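PDB 6LIR: TCR beta chain from Gallus gallus, which probably pairs with the TCR alpha chain to form the alpha-beta receptor by which T cells recognise antigen. Local coordinates for residues 13-27 with 65-79. Numbering follows the deposited sequence.
Sequences DENATLSCRQNDNHD and RSSQEVFHLDIISAK
With CG trans to the backbone N (chi1 179°) and the chain folded back at chi2 (78°), Gln68 brings its amide up to the loop that follows strand 16-21. There NE2 runs almost straight into Asp27 OD1 at 2.7 Å, the carboxylate oxygen lying in the amide plane, while a longer bond of 3.2 Å reaches Asn25 OD1 from above the plane of that carbonyl. Arg65, similarly bent, brings its guanidinium edge-on to the same loop, NH2 donating to Asp27 O at 2.8 Å and NH1 more weakly to His26 O. NH1 also binds Gln68 O, so the arginine ties its own hairpin to the loop. A leucine in place of Gln68 would probably leave Asp27 OD1 and Asn25 OD1 without their shared donor and the Asp27 carboxylate freer to turn. Beyond this polar cluster, strands 16-21 and 70-75 run antiparallel as neighbours in one sheet of the immunoglobulin V-set sandwich. On the core face lie Leu18, Leu73, Phe71 and Cys20, whose SG forms the disulfide to Cys88 that links the two sheets; Phe71 meets the Trp31 ring. The other face is largely polar: Ser19 OG sits at the edge of the His72 ring, 2.6 Å from ND1, and Val70 CG1 covers one ring face. Next along, Thr17 OG1 gives Asp74 OD1 a very short bond of 2.5 Å, the two side chains lying side by side. At the far end Asn15 OD1 takes a nearly linear bond of 2.9 Å from Ser77 N. A weak salt bridge of 3.4 Å joins Asp13 OD1 to Lys79 NZ.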
loop_
_atom_site.group_PDB
_atom_site.type_symbol
_atom_site.label_atom_id
_atom_site.label_comp_id
_atom_site.label_asym_id
_atom_site.label_seq_id
_atom_site.Cartn_x
_atom_site.Cartn_y
_atom_site.Cartn_z
ATOM N N ASP B 13 16.601 -14.025 -17.741
ATOM C CA ASP B 13 16.639 -15.386 -18.274
ATOM C C ASP B 13 16.407 -16.430 -17.192
ATOM O O ASP B 13 16.353 -17.626 -17.503
ATOM C CB ASP B 13 17.951 -15.705 -19.007
ATOM C CG ASP B 13 18.164 -14.831 -20.227
ATOM O OD1 ASP B 13 18.116 -13.589 -20.091
ATOM O OD2 ASP B 13 18.381 -15.385 -21.326
ATOM N N GLU B 14 16.266 -16.023 -15.937
ATOM C CA GLU B 14 16.066 -16.964 -14.847
ATOM C C GLU B 14 14.700 -17.625 -14.936
ATOM O O GLU B 14 13.738 -17.059 -15.462
ATOM C CB GLU B 14 16.197 -16.258 -13.505
ATOM C CG GLU B 14 17.277 -16.810 -12.620
ATOM C CD GLU B 14 17.138 -16.306 -11.211
ATOM O OE1 GLU B 14 17.605 -15.185 -10.951
ATOM O OE2 GLU B 14 16.562 -17.020 -10.369
ATOM N N ASN B 15 14.623 -18.844 -14.418
ATOM C CA ASN B 15 13.341 -19.488 -14.199
ATOM C C ASN B 15 13.022 -19.448 -12.712
ATOM O O ASN B 15 13.918 -19.413 -11.864
ATOM C CB ASN B 15 13.356 -20.937 -14.689
ATOM C CG ASN B 15 13.454 -21.043 -16.197
ATOM O OD1 ASN B 15 12.998 -20.164 -16.927
ATOM N ND2 ASN B 15 14.051 -22.131 -16.674
ATOM N N ALA B 16 11.729 -19.454 -12.404
ATOM C CA ALA B 16 11.291 -19.344 -11.022
ATOM C C ALA B 16 9.846 -19.788 -10.929
ATOM O O ALA B 16 9.083 -19.678 -11.892
ATOM C CB ALA B 16 11.442 -17.916 -10.488
ATOM N N THR B 17 9.477 -20.272 -9.749
ATOM C CA THR B 17 8.122 -20.713 -9.463
ATOM C C THR B 17 7.569 -19.905 -8.300
ATOM O O THR B 17 8.208 -19.809 -7.245
ATOM C CB THR B 17 8.091 -22.207 -9.131
ATOM O OG1 THR B 17 8.420 -22.962 -10.303
ATOM C CG2 THR B 17 6.714 -22.621 -8.629
ATOM N N LEU B 18 6.399 -19.306 -8.502
ATOM C CA LEU B 18 5.620 -18.745 -7.409
ATOM C C LEU B 18 4.519 -19.737 -7.079
ATOM O O LEU B 18 3.756 -20.148 -7.963
ATOM C CB LEU B 18 5.018 -17.389 -7.779
ATOM C CG LEU B 18 5.947 -16.187 -7.962
ATOM C CD1 LEU B 18 5.148 -14.951 -8.381
ATOM C CD2 LEU B 18 6.730 -15.918 -6.692
ATOM N N SER B 19 4.436 -20.121 -5.817
ATOM C CA SER B 19 3.495 -21.138 -5.389
ATOM C C SER B 19 2.505 -20.534 -4.412
ATOM O O SER B 19 2.901 -19.923 -3.419
ATOM C CB SER B 19 4.228 -22.335 -4.774
ATOM O OG SER B 19 5.222 -22.830 -5.658
ATOM N N CYS B 20 1.225 -20.705 -4.701
ATOM C CA CYS B 20 0.156 -20.218 -3.846
ATOM C C CYS B 20 -0.476 -21.371 -3.084
ATOM O O CYS B 20 -0.714 -22.446 -3.645
ATOM C CB CYS B 20 -0.911 -19.493 -4.661
ATOM S SG CYS B 20 -2.359 -19.006 -3.715
ATOM N N ARG B 21 -0.740 -21.144 -1.803
ATOM C CA ARG B 21 -1.228 -22.190 -0.922
ATOM C C ARG B 21 -2.441 -21.671 -0.177
ATOM O O ARG B 21 -2.397 -20.584 0.409
ATOM C CB ARG B 21 -0.153 -22.648 0.070
ATOM C CG ARG B 21 1.086 -23.203 -0.594
ATOM C CD ARG B 21 2.298 -23.154 0.325
ATOM N NE ARG B 21 3.534 -23.321 -0.431
ATOM C CZ ARG B 21 4.020 -24.493 -0.818
ATOM N NH1 ARG B 21 3.385 -25.617 -0.510
ATOM N NH2 ARG B 21 5.149 -24.543 -1.511
ATOM N N GLN B 22 -3.504 -22.467 -0.178
ATOM C CA GLN B 22 -4.788 -22.068 0.374
ATOM C C GLN B 22 -5.305 -23.182 1.265
ATOM O O GLN B 22 -5.122 -24.366 0.965
ATOM C CB GLN B 22 -5.802 -21.771 -0.744
ATOM C CG GLN B 22 -5.902 -22.883 -1.775
ATOM C CD GLN B 22 -7.254 -23.555 -1.806
ATOM O OE1 GLN B 22 -8.159 -23.209 -1.045
ATOM N NE2 GLN B 22 -7.402 -24.525 -2.699
ATOM N N ASN B 23 -5.943 -22.799 2.366
ATOM C CA ASN B 23 -6.463 -23.768 3.322
ATOM C C ASN B 23 -7.984 -23.739 3.417
ATOM O O ASN B 23 -8.542 -23.996 4.484
ATOM N N ASP B 24 -8.677 -23.444 2.318
ATOM C CA ASP B 24 -10.134 -23.398 2.342
ATOM C C ASP B 24 -10.778 -24.497 1.511
ATOM O O ASP B 24 -11.996 -24.465 1.306
ATOM C CB ASP B 24 -10.631 -22.030 1.867
ATOM C CG ASP B 24 -10.106 -20.893 2.717
ATOM O OD1 ASP B 24 -10.497 -20.811 3.901
ATOM O OD2 ASP B 24 -9.304 -20.082 2.206
ATOM N N ASN B 25 -10.000 -25.477 1.047
ATOM C CA ASN B 25 -10.515 -26.562 0.212
ATOM C C ASN B 25 -11.202 -26.021 -1.042
ATOM O O ASN B 25 -12.169 -26.600 -1.541
ATOM C CB ASN B 25 -11.463 -27.473 0.997
ATOM C CG ASN B 25 -11.679 -28.811 0.320
ATOM O OD1 ASN B 25 -10.743 -29.403 -0.219
ATOM N ND2 ASN B 25 -12.918 -29.291 0.334
ATOM N N HIS B 26 -10.706 -24.901 -1.557
ATOM C CA HIS B 26 -11.319 -24.259 -2.708
ATOM C C HIS B 26 -10.920 -24.973 -3.988
ATOM O O HIS B 26 -9.752 -25.322 -4.180
ATOM C CB HIS B 26 -10.901 -22.791 -2.788
ATOM C CG HIS B 26 -11.688 -21.890 -1.894
ATOM N ND1 HIS B 26 -11.384 -20.556 -1.730
ATOM C CD2 HIS B 26 -12.766 -22.130 -1.111
ATOM C CE1 HIS B 26 -12.244 -20.012 -0.886
ATOM N NE2 HIS B 26 -13.093 -20.946 -0.497
ATOM N N ASP B 27 -11.892 -25.173 -4.878
ATOM C CA ASP B 27 -11.574 -25.823 -6.143
ATOM C C ASP B 27 -10.968 -24.845 -7.138
ATOM O O ASP B 27 -10.094 -25.229 -7.924
ATOM C CB ASP B 27 -12.831 -26.453 -6.749
ATOM C CG ASP B 27 -13.387 -27.587 -5.907
ATOM O OD1 ASP B 27 -12.613 -28.201 -5.139
ATOM O OD2 ASP B 27 -14.601 -27.864 -6.015
ATOM N N ARG B 65 -1.456 -27.097 -11.126
ATOM C CA ARG B 65 -2.220 -27.272 -9.894
ATOM C C ARG B 65 -1.863 -28.660 -9.380
ATOM O O ARG B 65 -2.486 -29.664 -9.727
ATOM C CB ARG B 65 -3.714 -27.115 -10.151
ATOM C CG ARG B 65 -4.588 -27.324 -8.929
ATOM C CD ARG B 65 -4.597 -26.101 -8.026
ATOM N NE ARG B 65 -5.539 -26.244 -6.920
ATOM C CZ ARG B 65 -6.831 -25.940 -6.998
ATOM N NH1 ARG B 65 -7.619 -26.097 -5.941
ATOM N NH2 ARG B 65 -7.334 -25.481 -8.137
ATOM N N SER B 66 -0.820 -28.707 -8.542
ATOM C CA SER B 66 -0.269 -29.979 -8.087
ATOM C C SER B 66 -1.201 -30.687 -7.114
ATOM O O SER B 66 -1.161 -31.918 -7.004
ATOM C CB SER B 66 1.102 -29.757 -7.446
ATOM O OG SER B 66 1.011 -28.888 -6.329
ATOM N N SER B 67 -2.028 -29.936 -6.394
ATOM C CA SER B 67 -2.958 -30.517 -5.438
ATOM C C SER B 67 -4.042 -29.488 -5.160
ATOM O O SER B 67 -3.979 -28.350 -5.629
ATOM C CB SER B 67 -2.247 -30.929 -4.145
ATOM O OG SER B 67 -1.722 -29.791 -3.481
ATOM N N GLN B 68 -5.040 -29.909 -4.379
ATOM C CA GLN B 68 -6.140 -29.017 -4.026
ATOM C C GLN B 68 -5.648 -27.748 -3.337
ATOM O O GLN B 68 -6.251 -26.680 -3.502
ATOM C CB GLN B 68 -7.138 -29.762 -3.136
ATOM C CG GLN B 68 -8.333 -28.943 -2.673
ATOM C CD GLN B 68 -9.404 -28.783 -3.743
ATOM O OE1 GLN B 68 -9.120 -28.833 -4.941
ATOM N NE2 GLN B 68 -10.645 -28.588 -3.310
ATOM N N GLU B 69 -4.548 -27.835 -2.592
ATOM C CA GLU B 69 -4.092 -26.720 -1.769
ATOM C C GLU B 69 -3.119 -25.788 -2.480
ATOM O O GLU B 69 -2.954 -24.645 -2.041
ATOM C CB GLU B 69 -3.420 -27.241 -0.488
ATOM C CG GLU B 69 -4.331 -28.045 0.426
ATOM C CD GLU B 69 -4.417 -29.505 0.022
ATOM O OE1 GLU B 69 -5.245 -30.238 0.605
ATOM O OE2 GLU B 69 -3.660 -29.915 -0.882
ATOM N N VAL B 70 -2.486 -26.229 -3.564
ATOM C CA VAL B 70 -1.294 -25.575 -4.090
ATOM C C VAL B 70 -1.459 -25.343 -5.583
ATOM O O VAL B 70 -1.790 -26.272 -6.330
ATOM C CB VAL B 70 -0.024 -26.409 -3.820
ATOM C CG1 VAL B 70 1.204 -25.692 -4.359
ATOM C CG2 VAL B 70 0.127 -26.689 -2.336
ATOM N N PHE B 71 -1.181 -24.116 -6.022
ATOM C CA PHE B 71 -1.233 -23.742 -7.431
ATOM C C PHE B 71 0.066 -23.020 -7.764
ATOM O O PHE B 71 0.321 -21.926 -7.247
ATOM C CB PHE B 71 -2.446 -22.856 -7.715
ATOM C CG PHE B 71 -2.715 -22.632 -9.174
ATOM C CD1 PHE B 71 -2.358 -23.583 -10.116
ATOM C CD2 PHE B 71 -3.336 -21.469 -9.603
ATOM C CE1 PHE B 71 -2.615 -23.377 -11.463
ATOM C CE2 PHE B 71 -3.594 -21.256 -10.945
ATOM C CZ PHE B 71 -3.232 -22.210 -11.878
ATOM N N HIS B 72 0.876 -23.626 -8.629
ATOM C CA HIS B 72 2.178 -23.081 -8.985
ATOM C C HIS B 72 2.081 -22.213 -10.229
ATOM O O HIS B 72 1.416 -22.574 -11.203
ATOM C CB HIS B 72 3.185 -24.205 -9.243
ATOM C CG HIS B 72 3.403 -25.110 -8.074
ATOM N ND1 HIS B 72 4.233 -24.782 -7.024
ATOM C CD2 HIS B 72 2.908 -26.338 -7.793
ATOM C CE1 HIS B 72 4.235 -25.767 -6.143
ATOM N NE2 HIS B 72 3.439 -26.723 -6.586
ATOM N N LEU B 73 2.784 -21.083 -10.203
ATOM C CA LEU B 73 2.974 -20.234 -11.372
ATOM C C LEU B 73 4.454 -20.235 -11.721
ATOM O O LEU B 73 5.284 -19.818 -10.905
ATOM C CB LEU B 73 2.476 -18.809 -11.118
ATOM C CG LEU B 73 2.613 -17.852 -12.310
ATOM C CD1 LEU B 73 1.640 -18.216 -13.429
ATOM C CD2 LEU B 73 2.422 -16.400 -11.878
ATOM N N ASP B 74 4.785 -20.697 -12.923
ATOM C CA ASP B 74 6.170 -20.815 -13.359
ATOM C C ASP B 74 6.515 -19.641 -14.264
ATOM O O ASP B 74 5.771 -19.333 -15.201
ATOM C CB ASP B 74 6.406 -22.134 -14.101
ATOM C CG ASP B 74 6.264 -23.348 -13.200
ATOM O OD1 ASP B 74 6.700 -23.282 -12.032
ATOM O OD2 ASP B 74 5.717 -24.370 -13.663
ATOM N N ILE B 75 7.641 -18.992 -13.980
ATOM C CA ILE B 75 8.124 -17.857 -14.757
ATOM C C ILE B 75 9.185 -18.380 -15.718
ATOM O O ILE B 75 10.267 -18.802 -15.297
ATOM C CB ILE B 75 8.691 -16.754 -13.854
ATOM C CG1 ILE B 75 7.618 -16.235 -12.889
ATOM C CG2 ILE B 75 9.291 -15.634 -14.697
ATOM C CD1 ILE B 75 6.915 -14.980 -13.354
ATOM N N ILE B 76 8.877 -18.342 -17.008
ATOM C CA ILE B 76 9.750 -18.867 -18.054
ATOM C C ILE B 76 10.631 -17.745 -18.592
ATOM O O ILE B 76 10.118 -16.751 -19.121
ATOM C CB ILE B 76 8.934 -19.514 -19.184
ATOM C CG1 ILE B 76 7.946 -20.535 -18.615
ATOM C CG2 ILE B 76 9.860 -20.171 -20.195
ATOM C CD1 ILE B 76 8.589 -21.597 -17.746
ATOM N N SER B 77 11.952 -17.907 -18.472
ATOM C CA SER B 77 12.919 -16.980 -19.064
ATOM C C SER B 77 12.626 -15.530 -18.674
ATOM O O SER B 77 12.298 -14.681 -19.505
ATOM C CB SER B 77 12.964 -17.141 -20.586
ATOM O OG SER B 77 13.733 -16.112 -21.182
ATOM N N ALA B 78 12.712 -15.290 -17.365
ATOM C CA ALA B 78 12.326 -14.026 -16.749
ATOM C C ALA B 78 12.871 -12.817 -17.498
ATOM O O ALA B 78 14.052 -12.750 -17.845
ATOM C CB ALA B 78 12.801 -13.990 -15.294
ATOM N N LYS B 79 11.979 -11.870 -17.745
ATOM C CA LYS B 79 12.208 -10.686 -18.551
ATOM C C LYS B 79 11.728 -9.483 -17.752
ATOM O O LYS B 79 10.928 -9.617 -16.823
ATOM C CB LYS B 79 11.461 -10.745 -19.893
ATOM C CG LYS B 79 11.942 -11.820 -20.857
ATOM C CD LYS B 79 13.160 -11.360 -21.645
ATOM C CE LYS B 79 14.125 -12.510 -21.880
ATOM N NZ LYS B 79 14.880 -12.852 -20.643
#